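Local coordinates for ABC transporter substrate-binding protein (Staphylococcus aureus subsp. aureus NCTC 8325, PDB 3UN6) that probably serves as the substrate-binding component of an ABC-type importer and binds zinc, although its natural ligand is not established, at residues L42-S47 and S190-F195; N73-L78 and S91-L96; D80-G85 and V222-G227; E116-M121 and S147-L152; F240-K245 and K319-S324. All coordinates share one frame; numbering follows the deposited sequence.

Interaction 1. Residues L42-S47 and S190-F195; sequences LPITHS and SVAEPF. With ZN (zinc ion), chain B.
Ile44 and Ala192 meet at the tight centre of this contact. Ile44 CB lies 4.0 Å from Ala192 CB and 3.4 Å from Glu193 O, so its branch point is wedged against the backbone that leaves strand 188-192. Its methyl CG2 meets the rim of the Phe195 ring, in the ring plane, with CG2 3.6 Å from Phe195 CE2. Chi1 of 54° sets CG1 between the backbone N and the carbonyl carbon and sends CG2 beside the N, the direction in which Phe195 lies. One nearly straight hydrogen bond ties the two backbones: Thr45 N donates to Glu193 O at 3.0 Å, with an N-H...O angle of 166°. The Thr45 hydroxyl is engaged by Thr279 OG1, while the Glu193 carboxylate bends back to the amides of Gly196 and Ala197. Packing is looser at Pro43, the partly exposed residue of an otherwise buried contact. Here Pro43 O packs against Pro194 CD, 3.6 Å away, Pro194 following a cis peptide bond. At the other end Ala192 CB covers one face of the His46 imidazole, though the modelled closeness is doubtful. His46 ND1 binds the zinc ion at 2.1 Å; Cys220, Cys221 and a water, 2.4 Å from the metal, are its other ligands. The loop after strand 36-41 and the end of strand 188-192 belong to different sheets, consistent with a bridge across the ligand-holding cleft between the lobes of a periplasmic-binding-protein fold, as in the PBP clan.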
# COMPACT_ATOMS: atom_id res chain seq x y z
N LEU A 42 -0.68 -0.83 8.28
CA LEU A 42 -0.17 -2.19 8.30
C LEU A 42 1.36 -2.08 8.17
O LEU A 42 1.85 -1.12 7.50
CB LEU A 42 -0.75 -3.04 7.17
CG LEU A 42 -2.03 -3.84 7.45
CD1 LEU A 42 -3.29 -2.94 7.60
CD2 LEU A 42 -2.22 -4.88 6.30
N PRO A 43 2.13 -3.03 8.78
CA PRO A 43 3.61 -3.01 8.78
C PRO A 43 4.23 -3.49 7.45
O PRO A 43 4.89 -4.51 7.39
CB PRO A 43 3.97 -3.95 9.94
CG PRO A 43 2.87 -4.98 9.93
CD PRO A 43 1.61 -4.25 9.46
N ILE A 44 4.01 -2.70 6.41
CA ILE A 44 4.50 -2.97 5.08
C ILE A 44 5.27 -1.73 4.65
O ILE A 44 5.09 -0.66 5.25
CB ILE A 44 3.35 -3.20 4.14
CG1 ILE A 44 2.36 -2.01 4.21
CG2 ILE A 44 2.64 -4.53 4.48
CD1 ILE A 44 1.16 -2.13 3.27
N THR A 45 6.12 -1.85 3.64
CA THR A 45 6.92 -0.69 3.18
C THR A 45 6.04 0.46 2.69
O THR A 45 6.48 1.62 2.67
CB THR A 45 7.88 -1.04 2.04
OG1 THR A 45 7.15 -1.38 0.86
CG2 THR A 45 8.82 -2.19 2.44
N HIS A 46 4.81 0.16 2.31
CA HIS A 46 3.94 1.19 1.80
C HIS A 46 3.51 2.20 2.84
O HIS A 46 3.01 3.27 2.49
CB HIS A 46 2.71 0.61 1.09
CG HIS A 46 3.06 -0.28 -0.05
ND1 HIS A 46 2.11 -0.96 -0.77
CD2 HIS A 46 4.26 -0.65 -0.56
CE1 HIS A 46 2.71 -1.68 -1.71
NE2 HIS A 46 4.01 -1.51 -1.60
N SER A 47 3.72 1.87 4.11
CA SER A 47 3.34 2.77 5.19
C SER A 47 4.53 3.34 5.93
O SER A 47 4.34 4.07 6.90
CB SER A 47 2.43 2.01 6.19
OG SER A 47 3.21 1.13 6.97
N SER A 190 0.28 -12.01 -4.24
CA SER A 190 0.77 -10.70 -4.55
C SER A 190 0.52 -9.81 -3.32
O SER A 190 -0.57 -9.81 -2.78
CB SER A 190 0.09 -10.16 -5.78
OG SER A 190 0.63 -8.91 -6.12
N VAL A 191 1.53 -9.04 -2.91
CA VAL A 191 1.43 -8.25 -1.70
C VAL A 191 2.56 -7.24 -1.64
O VAL A 191 3.47 -7.28 -2.48
CB VAL A 191 1.55 -9.18 -0.48
CG1 VAL A 191 2.97 -9.81 -0.44
CG2 VAL A 191 1.21 -8.44 0.81
N ALA A 192 2.47 -6.30 -0.70
CA ALA A 192 3.53 -5.33 -0.51
C ALA A 192 4.66 -6.00 0.24
O ALA A 192 4.43 -6.91 1.04
CB ALA A 192 3.02 -4.12 0.29
N GLU A 193 5.87 -5.55 0.01
CA GLU A 193 6.98 -6.04 0.82
C GLU A 193 6.68 -5.53 2.23
O GLU A 193 5.95 -4.55 2.39
CB GLU A 193 8.30 -5.54 0.29
CG GLU A 193 8.70 -6.18 -1.05
CD GLU A 193 9.03 -7.69 -0.96
OE1 GLU A 193 8.49 -8.40 -0.09
OE2 GLU A 193 9.82 -8.17 -1.81
N PRO A 194 7.24 -6.19 3.26
CA PRO A 194 8.18 -7.27 3.22
C PRO A 194 7.60 -8.68 3.14
O PRO A 194 8.34 -9.63 3.32
CB PRO A 194 8.90 -7.10 4.55
CG PRO A 194 7.81 -6.66 5.47
CD PRO A 194 6.84 -5.88 4.64
N PHE A 195 6.32 -8.82 2.82
CA PHE A 195 5.69 -10.14 2.84
C PHE A 195 6.08 -11.09 1.71
O PHE A 195 5.83 -12.28 1.80
CB PHE A 195 4.19 -10.03 3.15
CG PHE A 195 3.95 -9.50 4.52
CD1 PHE A 195 4.17 -10.32 5.64
CD2 PHE A 195 3.69 -8.16 4.72
CE1 PHE A 195 4.04 -9.84 6.94
CE2 PHE A 195 3.54 -7.64 6.04
CZ PHE A 195 3.73 -8.50 7.15
ZN ZN B . 0.00 -0.97 -0.76
O HOH W 1 -0.42 -3.12 0.20

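Interaction 2. Residues N73-L78 and S91-L96; sequences NNWPDL and STLIEL
Trp75 is the main residue of the helix side; with CG beside its backbone N (chi1 -64°), it lays one face of the indole over Leu93. CH-pi and apolar packing dominate: Leu93 CD1 stands 3.7 Å from the centroid of the five-membered ring, almost on its normal, and Leu93 CG comes within 3.6 Å of Trp75 CE2. The two side chains run at about a right angle, so the branched end of the leucine spreads over the ring junction. At the base of the indole, Trp75 CB packs on Leu96 CD2 at 3.8 Å. Backbone atoms meet the far end of the ring, where Ser91 O sits at the edge near its plane, 3.6 Å from Trp75 CZ3. Leu78 CD2 rests against the Thr92 side chain, 3.9 Å from OG1. Both Trp75 NE1 and Thr92 OG1 are buried here without a polar partner in the model. Within segment 73-78, Asn74 OD1 caps Asp77 N at 2.9 Å and Asn74 ND2 returns a bond to Asp77 OD2. Helix 75-83 packs on the turn from strand 89-93 into helix 94-102, with Leu42 and Pro143 also touching Trp75, and Cys221 of strand 221-225 against both Trp75 and Leu93.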
# COMPACT_ATOMS: atom_id res chain seq x y z
N ASN A 73 -3.44 -5.74 11.55
CA ASN A 73 -2.87 -6.93 10.89
C ASN A 73 -3.56 -7.26 9.57
O ASN A 73 -3.10 -8.10 8.83
CB ASN A 73 -3.03 -8.17 11.79
CG ASN A 73 -2.44 -7.99 13.17
OD1 ASN A 73 -3.04 -8.43 14.17
ND2 ASN A 73 -1.28 -7.35 13.26
N ASN A 74 -4.69 -6.62 9.30
CA ASN A 74 -5.47 -6.86 8.08
C ASN A 74 -6.22 -5.61 7.67
O ASN A 74 -6.48 -4.72 8.49
CB ASN A 74 -6.47 -7.98 8.29
CG ASN A 74 -7.45 -7.69 9.42
OD1 ASN A 74 -8.54 -7.15 9.20
ND2 ASN A 74 -7.04 -7.98 10.64
N TRP A 75 -6.60 -5.56 6.40
CA TRP A 75 -7.28 -4.39 5.84
C TRP A 75 -8.71 -4.10 6.34
O TRP A 75 -9.03 -2.94 6.62
CB TRP A 75 -7.23 -4.41 4.33
CG TRP A 75 -5.83 -4.29 3.82
CD1 TRP A 75 -5.10 -5.26 3.22
CD2 TRP A 75 -4.99 -3.14 3.89
NE1 TRP A 75 -3.86 -4.79 2.90
CE2 TRP A 75 -3.77 -3.48 3.29
CE3 TRP A 75 -5.16 -1.84 4.39
CZ2 TRP A 75 -2.72 -2.59 3.18
CZ3 TRP A 75 -4.12 -0.96 4.29
CH2 TRP A 75 -2.91 -1.33 3.68
N PRO A 76 -9.56 -5.13 6.46
CA PRO A 76 -10.90 -4.83 6.97
C PRO A 76 -10.92 -4.17 8.37
O PRO A 76 -11.64 -3.21 8.58
CB PRO A 76 -11.59 -6.21 6.98
CG PRO A 76 -10.92 -6.93 5.84
CD PRO A 76 -9.47 -6.50 5.93
N ASP A 77 -10.11 -4.66 9.31
CA ASP A 77 -10.03 -4.02 10.65
C ASP A 77 -9.61 -2.56 10.55
O ASP A 77 -10.14 -1.69 11.26
CB ASP A 77 -9.04 -4.73 11.54
CG ASP A 77 -9.53 -6.06 12.03
OD1 ASP A 77 -10.71 -6.37 11.80
OD2 ASP A 77 -8.72 -6.78 12.67
N LEU A 78 -8.63 -2.30 9.71
CA LEU A 78 -8.15 -0.93 9.53
C LEU A 78 -9.27 -0.01 8.96
O LEU A 78 -9.50 1.10 9.49
CB LEU A 78 -6.88 -0.93 8.67
CG LEU A 78 -6.28 0.43 8.31
CD1 LEU A 78 -4.74 0.32 8.07
CD2 LEU A 78 -6.97 1.06 7.11
N SER A 91 -2.78 4.94 6.18
CA SER A 91 -2.10 4.56 4.92
C SER A 91 -2.90 3.33 4.49
O SER A 91 -2.99 2.37 5.26
CB SER A 91 -0.63 4.22 5.14
OG SER A 91 -0.00 3.94 3.90
N THR A 92 -3.49 3.35 3.30
CA THR A 92 -4.40 2.28 2.89
C THR A 92 -4.43 2.02 1.39
O THR A 92 -4.01 2.85 0.59
CB THR A 92 -5.86 2.59 3.41
OG1 THR A 92 -6.73 1.46 3.24
CG2 THR A 92 -6.45 3.78 2.69
N LEU A 93 -4.92 0.84 1.03
CA LEU A 93 -5.07 0.48 -0.38
C LEU A 93 -5.96 1.54 -1.06
O LEU A 93 -7.03 1.90 -0.55
CB LEU A 93 -5.74 -0.88 -0.51
CG LEU A 93 -5.04 -2.05 0.19
CD1 LEU A 93 -5.92 -3.28 0.05
CD2 LEU A 93 -3.62 -2.26 -0.36
N ILE A 94 -5.50 2.05 -2.21
CA ILE A 94 -6.23 3.13 -2.88
C ILE A 94 -7.60 2.68 -3.39
O ILE A 94 -8.55 3.46 -3.34
CB ILE A 94 -5.35 3.83 -4.00
CG1 ILE A 94 -6.03 5.12 -4.48
CG2 ILE A 94 -5.03 2.87 -5.16
CD1 ILE A 94 -5.27 5.85 -5.62
N GLU A 95 -7.72 1.42 -3.83
CA GLU A 95 -8.99 0.93 -4.38
C GLU A 95 -9.99 0.75 -3.28
O GLU A 95 -11.16 1.02 -3.47
CB GLU A 95 -8.83 -0.40 -5.15
CG GLU A 95 -7.96 -0.33 -6.46
CD GLU A 95 -6.44 -0.40 -6.24
OE1 GLU A 95 -5.98 -0.48 -5.07
OE2 GLU A 95 -5.69 -0.40 -7.24
N LEU A 96 -9.52 0.29 -2.12
CA LEU A 96 -10.34 0.05 -0.92
C LEU A 96 -10.92 1.37 -0.42
O LEU A 96 -12.11 1.47 -0.08
CB LEU A 96 -9.48 -0.61 0.17
CG LEU A 96 -10.16 -1.04 1.47
CD1 LEU A 96 -11.41 -1.91 1.20
CD2 LEU A 96 -9.14 -1.77 2.38

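Interaction 3. Residues D80-G85 and V222-G227; sequences DALNSG and VLVLRG
Leu82, in the last turn of helix 75-83, and Arg226, beyond the middle of segment 222-227, bring their CA atoms to 7.7 Å, the nearest CA pair of the two segments. The polar part of the contact is made by Arg226, whose NH1 donates to Leu82 O at 2.9 Å. The N-H...O angle of 142° makes this a bent bond; the nitrogen lies in the carbonyl plane, whereas the oxygen is tilted from the guanidinium plane. A bend at chi3 (58°) after an extended chi2 brings NH1 to this oxygen. The aliphatic part of the arginine passes Leu82 in the opposite direction, with CG 4.0 Å from Leu82 CD1. One guanidinium face is covered by Gly85, whose CA stands 3.8 Å from Arg226 CZ. That glycine closes the helix in a Schellman motif: it has the positive phi (76°) of this motif, and its N bonds to Leu82 O at 3.2 Å, so this carbonyl is gripped both by the backbone and by the arginine. Placing a positive group where helix carbonyls point outward would probably be favourable electrostatically. Ser84 OG and Ser84 N together hold Asp80 O, one from each face of its plane. The arginine has a second partner at NE, which forms a salt bridge to Glu228. Deeper in, Leu82 CD2 meets Val224 CG2 at 3.8 Å, the two side chains running at a slant. Val224 points from strand 221-225 toward the helix, and Ile107 packs against Leu82 nearby. On the outer side, Asn83 and Gly85 form the more exposed margin.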
# COMPACT_ATOMS: atom_id res chain seq x y z
N ASP A 80 -12.56 -0.42 9.14
CA ASP A 80 -13.61 -0.24 10.18
C ASP A 80 -13.23 0.85 11.19
O ASP A 80 -14.08 1.67 11.58
CB ASP A 80 -13.85 -1.53 10.92
CG ASP A 80 -14.38 -2.62 10.03
OD1 ASP A 80 -14.94 -2.28 8.97
OD2 ASP A 80 -14.24 -3.82 10.38
N ALA A 81 -11.97 0.87 11.62
CA ALA A 81 -11.49 1.91 12.55
C ALA A 81 -11.54 3.28 11.85
O ALA A 81 -11.91 4.28 12.47
CB ALA A 81 -10.07 1.60 13.07
N LEU A 82 -11.17 3.31 10.57
CA LEU A 82 -11.21 4.56 9.82
C LEU A 82 -12.64 5.08 9.69
O LEU A 82 -12.91 6.25 9.97
CB LEU A 82 -10.62 4.37 8.42
CG LEU A 82 -10.47 5.65 7.58
CD1 LEU A 82 -9.52 6.67 8.22
CD2 LEU A 82 -10.01 5.31 6.15
N ASN A 83 -13.55 4.21 9.27
CA ASN A 83 -14.98 4.58 9.09
C ASN A 83 -15.74 4.90 10.39
O ASN A 83 -16.71 5.67 10.39
CB ASN A 83 -15.71 3.47 8.32
CG ASN A 83 -15.19 3.29 6.91
OD1 ASN A 83 -14.69 4.24 6.28
ND2 ASN A 83 -15.30 2.07 6.39
N SER A 84 -15.33 4.29 11.49
CA SER A 84 -15.96 4.56 12.77
C SER A 84 -15.30 5.75 13.47
O SER A 84 -15.74 6.16 14.54
CB SER A 84 -15.93 3.32 13.67
OG SER A 84 -14.61 2.93 13.98
N GLY A 85 -14.26 6.33 12.88
CA GLY A 85 -13.58 7.49 13.50
C GLY A 85 -12.65 7.18 14.69
O GLY A 85 -12.23 8.09 15.40
N VAL A 222 -2.23 4.89 -0.33
CA VAL A 222 -2.31 6.35 -0.20
C VAL A 222 -2.56 6.74 1.26
O VAL A 222 -3.10 5.95 2.04
CB VAL A 222 -3.52 6.94 -1.04
CG1 VAL A 222 -3.19 6.99 -2.52
CG2 VAL A 222 -4.80 6.17 -0.75
N LEU A 223 -2.14 7.95 1.61
CA LEU A 223 -2.47 8.52 2.91
C LEU A 223 -3.82 9.20 2.72
O LEU A 223 -3.96 10.11 1.86
CB LEU A 223 -1.45 9.56 3.33
CG LEU A 223 -1.76 10.34 4.62
CD1 LEU A 223 -1.82 9.44 5.81
CD2 LEU A 223 -0.70 11.45 4.84
N VAL A 224 -4.81 8.73 3.48
CA VAL A 224 -6.12 9.34 3.48
C VAL A 224 -6.39 9.93 4.86
O VAL A 224 -5.90 9.41 5.88
CB VAL A 224 -7.22 8.34 3.16
CG1 VAL A 224 -6.95 7.70 1.80
CG2 VAL A 224 -7.31 7.26 4.24
N LEU A 225 -7.16 11.02 4.89
CA LEU A 225 -7.54 11.66 6.13
C LEU A 225 -9.01 11.80 6.14
O LEU A 225 -9.63 12.02 5.09
CB LEU A 225 -6.93 13.07 6.22
CG LEU A 225 -5.40 13.13 6.23
CD1 LEU A 225 -4.90 14.57 6.16
CD2 LEU A 225 -4.85 12.42 7.45
N ARG A 226 -9.59 11.68 7.34
CA ARG A 226 -11.01 11.90 7.49
C ARG A 226 -11.30 13.37 7.20
O ARG A 226 -10.50 14.25 7.53
CB ARG A 226 -11.50 11.49 8.89
CG ARG A 226 -11.63 9.97 9.10
CD ARG A 226 -12.14 9.60 10.50
NE ARG A 226 -13.45 10.20 10.82
CZ ARG A 226 -14.64 9.66 10.53
NH1 ARG A 226 -14.74 8.50 9.91
NH2 ARG A 226 -15.74 10.30 10.88
N GLY A 227 -12.44 13.63 6.58
CA GLY A 227 -12.85 14.98 6.16
C GLY A 227 -12.84 16.06 7.21
O GLY A 227 -12.54 17.21 6.90

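Interaction 4. Residues E116-M121 and S147-L152; sequences EGNVIM and STHYLL
Asn118 OD1 accepts from His149 NE2 at 2.8 Å, the one hydrogen bond between strand 118-121 and helix 148-152. The bond is bent, with an N-H...O angle of 130°, and the donor stands above the carbonyl plane instead of within it. Amide and imidazole planes are turned 78° apart, so the ring presents its edge nitrogen to the amide oxygen from one side. His149 CG lies beside the backbone N, opposite the carbonyl carbon, which swings the ring off the helix toward the strand. Leu152 supplies the apolar part: its CD1 packs 3.9 Å from Asn118 CB, and its CB lies 4.4 Å from Ile120 CD1. Thr148 adds a methyl, with CG2 4.1 Å from Asn118 ND2, while its hydroxyl is bound by Tyr219 O and Glu95 OE2. Ser147 OG caps the helix, accepting from Tyr150 N at 3.2 Å. The site is close to the metal centre: the His149 side chain lies about 4 Å from a bound zinc ion, and that of Asn118 about 3 Å from those of the zinc ligands His46 and Cys220. This is consistent with a second-shell place for Asn118. The strand and helix segments run at 53° to each other, with helix 148-159 lying on strand 112-122, which pairs antiparallel with both strand 188-192 and strand 206-210.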
# COMPACT_ATOMS: atom_id res chain seq x y z
N GLU A 116 6.00 1.80 -6.11
CA GLU A 116 6.43 0.41 -6.26
C GLU A 116 6.32 -0.42 -4.98
O GLU A 116 5.33 -0.29 -4.24
CB GLU A 116 7.84 0.34 -6.89
CG GLU A 116 7.91 1.06 -8.23
CD GLU A 116 7.00 0.47 -9.33
OE1 GLU A 116 7.03 1.01 -10.46
OE2 GLU A 116 6.27 -0.53 -9.10
N GLY A 117 7.28 -1.31 -4.75
CA GLY A 117 7.27 -2.14 -3.53
C GLY A 117 6.28 -3.31 -3.49
O GLY A 117 6.04 -3.88 -2.41
N ASN A 118 5.71 -3.67 -4.64
CA ASN A 118 4.78 -4.83 -4.75
C ASN A 118 5.45 -6.01 -5.43
O ASN A 118 6.31 -5.84 -6.30
CB ASN A 118 3.49 -4.44 -5.51
CG ASN A 118 2.46 -3.75 -4.61
OD1 ASN A 118 2.30 -4.13 -3.46
ND2 ASN A 118 1.74 -2.75 -5.16
N VAL A 119 5.05 -7.22 -5.03
CA VAL A 119 5.58 -8.42 -5.63
C VAL A 119 4.51 -9.45 -5.96
O VAL A 119 3.39 -9.37 -5.49
CB VAL A 119 6.59 -9.11 -4.66
CG1 VAL A 119 7.79 -8.23 -4.44
CG2 VAL A 119 5.92 -9.46 -3.33
N ILE A 120 4.89 -10.40 -6.80
CA ILE A 120 4.08 -11.56 -7.13
C ILE A 120 4.97 -12.73 -6.82
O ILE A 120 6.04 -12.86 -7.42
CB ILE A 120 3.64 -11.56 -8.60
CG1 ILE A 120 2.70 -10.36 -8.85
CG2 ILE A 120 2.93 -12.89 -8.95
CD1 ILE A 120 2.64 -9.91 -10.29
N MSE A 121 4.57 -13.54 -5.84
CA MSE A 121 5.32 -14.70 -5.39
C MSE A 121 4.68 -15.98 -5.89
O MSE A 121 3.49 -16.04 -6.10
CB MSE A 121 5.31 -14.78 -3.86
CG MSE A 121 5.81 -13.52 -3.19
SE MSE A 121 7.68 -13.23 -3.55
CE MSE A 121 8.37 -14.78 -2.56
N SER A 147 -7.77 -4.12 -4.57
CA SER A 147 -6.35 -3.89 -4.40
C SER A 147 -5.64 -3.85 -5.73
O SER A 147 -6.11 -4.41 -6.69
CB SER A 147 -5.74 -4.99 -3.53
OG SER A 147 -5.76 -6.28 -4.15
N THR A 148 -4.52 -3.14 -5.75
CA THR A 148 -3.64 -3.09 -6.92
C THR A 148 -3.06 -4.49 -7.19
O THR A 148 -2.70 -4.82 -8.30
CB THR A 148 -2.53 -2.06 -6.66
OG1 THR A 148 -3.12 -0.76 -6.62
CG2 THR A 148 -1.40 -2.07 -7.75
N HIS A 149 -2.99 -5.30 -6.15
CA HIS A 149 -2.49 -6.68 -6.24
C HIS A 149 -3.38 -7.51 -7.14
O HIS A 149 -2.87 -8.22 -8.00
CB HIS A 149 -2.39 -7.26 -4.83
CG HIS A 149 -1.65 -6.36 -3.91
ND1 HIS A 149 -2.29 -5.42 -3.11
CD2 HIS A 149 -0.32 -6.15 -3.75
CE1 HIS A 149 -1.38 -4.72 -2.46
NE2 HIS A 149 -0.18 -5.14 -2.82
N TYR A 150 -4.70 -7.41 -6.97
CA TYR A 150 -5.64 -8.07 -7.88
C TYR A 150 -5.40 -7.60 -9.33
O TYR A 150 -5.37 -8.40 -10.25
CB TYR A 150 -7.09 -7.75 -7.49
CG TYR A 150 -8.13 -8.19 -8.51
CD1 TYR A 150 -8.71 -7.29 -9.40
CD2 TYR A 150 -8.50 -9.53 -8.61
CE1 TYR A 150 -9.66 -7.71 -10.33
CE2 TYR A 150 -9.43 -9.95 -9.52
CZ TYR A 150 -10.01 -9.05 -10.38
OH TYR A 150 -10.93 -9.52 -11.27
N LEU A 151 -5.24 -6.30 -9.51
CA LEU A 151 -5.02 -5.74 -10.84
C LEU A 151 -3.70 -6.21 -11.45
O LEU A 151 -3.64 -6.52 -12.63
CB LEU A 151 -5.05 -4.20 -10.79
CG LEU A 151 -6.35 -3.61 -10.23
CD1 LEU A 151 -6.24 -2.08 -10.11
CD2 LEU A 151 -7.57 -4.02 -11.06
N LEU A 152 -2.65 -6.25 -10.65
CA LEU A 152 -1.34 -6.70 -11.12
C LEU A 152 -1.42 -8.14 -11.60
O LEU A 152 -0.90 -8.50 -12.68
CB LEU A 152 -0.29 -6.58 -10.01
CG LEU A 152 0.27 -5.19 -9.70
CD1 LEU A 152 0.99 -5.18 -8.35
CD2 LEU A 152 1.19 -4.73 -10.83

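Interaction 5. Residues F240-K245 and K319-S324; sequences FVQDYK and KEASRS
The C-terminal tail, leaving helix 316-320 at Ala321, lies along helix 234-250 and is fastened by two side chains of that helix, Gln242 and Lys245. The Gln242 amide grips both polar atoms of the Ser322 backbone: its OE1 accepts from Ser322 N at 2.8 Å, with an N-H...O angle of 152°, and its NE2 donates to Ser322 O. The second bond is modelled so short that its length is doubtful. A bend at chi2 (76°) curls the glutamine chain so that both ends of the amide face the tail backbone. One turn on, Lys245 stretches out fully, every torsion from chi1 near 180°, and its NZ donates to Ala321 O at 2.6 Å. Along the way its CD packs 3.6 Å from Ala321 CB, and its CE lies 3.9 Å from Arg323 CG. Ala321 CB points at the helix and fits between the two long side chains, 3.7 Å from Gln242 CA. Lys245 NZ also donates to Tyr318 O and makes a cation-pi contact with the Tyr318 ring, while the terminal carboxylate forms a salt bridge with Lys246 through Ser324 OXT. Lys245 thus puts its charge against carbonyls at the end of helix 316-320, a placement that probably stabilises both the buried ammonium and the helix terminus, while Gln242 meets the N and O of Ser322.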
# COMPACT_ATOMS: atom_id res chain seq x y z
N PHE A 240 0.95 18.36 9.47
CA PHE A 240 1.18 16.92 9.32
C PHE A 240 1.61 16.50 7.88
O PHE A 240 2.62 15.81 7.70
CB PHE A 240 -0.05 16.14 9.82
CG PHE A 240 0.00 14.70 9.51
CD1 PHE A 240 1.07 13.93 9.94
CD2 PHE A 240 -1.01 14.10 8.79
CE1 PHE A 240 1.15 12.60 9.65
CE2 PHE A 240 -0.95 12.76 8.50
CZ PHE A 240 0.16 12.00 8.94
N VAL A 241 0.88 16.96 6.88
CA VAL A 241 1.22 16.64 5.48
C VAL A 241 2.58 17.22 5.09
O VAL A 241 3.31 16.64 4.29
CB VAL A 241 0.14 17.18 4.52
CG1 VAL A 241 0.63 17.13 3.07
CG2 VAL A 241 -1.13 16.40 4.70
N GLN A 242 2.90 18.36 5.67
CA GLN A 242 4.20 19.01 5.46
C GLN A 242 5.35 18.16 6.02
O GLN A 242 6.38 18.01 5.38
CB GLN A 242 4.20 20.38 6.12
CG GLN A 242 5.58 21.07 6.14
CD GLN A 242 5.97 21.65 4.81
OE1 GLN A 242 5.51 22.75 4.44
NE2 GLN A 242 6.87 20.96 4.10
N ASP A 243 5.18 17.62 7.23
CA ASP A 243 6.19 16.75 7.81
C ASP A 243 6.27 15.48 6.99
O ASP A 243 7.35 14.97 6.74
CB ASP A 243 5.86 16.46 9.27
CG ASP A 243 5.94 17.70 10.12
OD1 ASP A 243 6.64 18.65 9.69
OD2 ASP A 243 5.33 17.71 11.21
N TYR A 244 5.12 15.00 6.56
CA TYR A 244 5.03 13.83 5.71
C TYR A 244 5.77 14.05 4.38
O TYR A 244 6.47 13.16 3.91
CB TYR A 244 3.54 13.50 5.48
CG TYR A 244 3.25 12.21 4.73
CD1 TYR A 244 3.05 11.03 5.42
CD2 TYR A 244 3.16 12.19 3.34
CE1 TYR A 244 2.80 9.85 4.76
CE2 TYR A 244 2.89 11.01 2.67
CZ TYR A 244 2.72 9.84 3.39
OH TYR A 244 2.45 8.66 2.73
N LYS A 245 5.64 15.25 3.80
CA LYS A 245 6.28 15.57 2.52
C LYS A 245 7.81 15.58 2.67
O LYS A 245 8.53 14.96 1.88
CB LYS A 245 5.75 16.89 1.98
CG LYS A 245 6.36 17.31 0.67
CD LYS A 245 5.55 18.43 0.06
CE LYS A 245 6.12 18.85 -1.29
NZ LYS A 245 5.28 19.91 -1.90
N LYS A 319 0.65 19.85 -2.24
CA LYS A 319 1.20 20.83 -3.17
C LYS A 319 1.68 22.08 -2.44
O LYS A 319 2.76 22.58 -2.72
CB LYS A 319 0.16 21.21 -4.24
CG LYS A 319 0.55 22.44 -5.03
CD LYS A 319 -0.53 22.82 -6.00
CE LYS A 319 -0.15 24.08 -6.77
NZ LYS A 319 -1.19 24.44 -7.79
N GLU A 320 0.88 22.58 -1.50
CA GLU A 320 1.25 23.79 -0.75
C GLU A 320 2.39 23.56 0.23
O GLU A 320 3.11 24.49 0.56
CB GLU A 320 0.07 24.36 0.01
CG GLU A 320 -1.08 24.81 -0.85
CD GLU A 320 -2.26 25.29 -0.02
OE1 GLU A 320 -2.05 25.64 1.17
OE2 GLU A 320 -3.39 25.30 -0.55
N ALA A 321 2.54 22.33 0.71
CA ALA A 321 3.61 22.00 1.65
C ALA A 321 4.94 22.21 0.95
O ALA A 321 5.08 21.85 -0.23
CB ALA A 321 3.48 20.57 2.15
N SER A 322 5.90 22.79 1.65
CA SER A 322 7.22 23.01 1.08
C SER A 322 8.04 21.70 1.07
O SER A 322 7.84 20.80 1.88
CB SER A 322 7.97 24.08 1.87
OG SER A 322 8.23 23.65 3.20
N ARG A 323 8.95 21.60 0.11
CA ARG A 323 9.83 20.45 0.01
C ARG A 323 10.91 20.50 1.11
O ARG A 323 11.26 19.46 1.69
CB ARG A 323 10.51 20.42 -1.36
CG ARG A 323 9.57 20.09 -2.52
CD ARG A 323 10.36 19.65 -3.73
NE ARG A 323 9.52 18.94 -4.69
CZ ARG A 323 9.97 18.11 -5.62
NH1 ARG A 323 11.27 17.85 -5.73
NH2 ARG A 323 9.12 17.50 -6.44
N SER A 324 11.40 21.72 1.36
CA SER A 324 12.46 22.04 2.34
C SER A 324 12.23 21.54 3.77
O SER A 324 12.61 22.22 4.73
CB SER A 324 12.67 23.56 2.39
OG SER A 324 11.50 24.22 2.86
OXT SER A 324 11.67 20.46 4.01

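In the fold
Interactions 1, 2 and 4 cluster around the zinc site, with centres 10 to 14 Å apart, and touch one another. Interaction 1 joins the two lobes; interaction 4 shares its sheet through neighbouring strands 188-192 and 112-122. Interactions 2 and 3 both use helix 75-83 against adjacent strands 89-93 and 221-225 of the other sheet. In sequence, interactions 2 and 4 fall between the segments of interaction 1, whereas those of interactions 1 and 3 interleave. Interaction 5 comes last, its centre about 24 Å from that of interaction 1, touching interaction 3 where Leu223 meets Phe240 and Tyr244. Contacts from both sheets thus meet around the metal, consistent with a zinc site in the cleft between lobes.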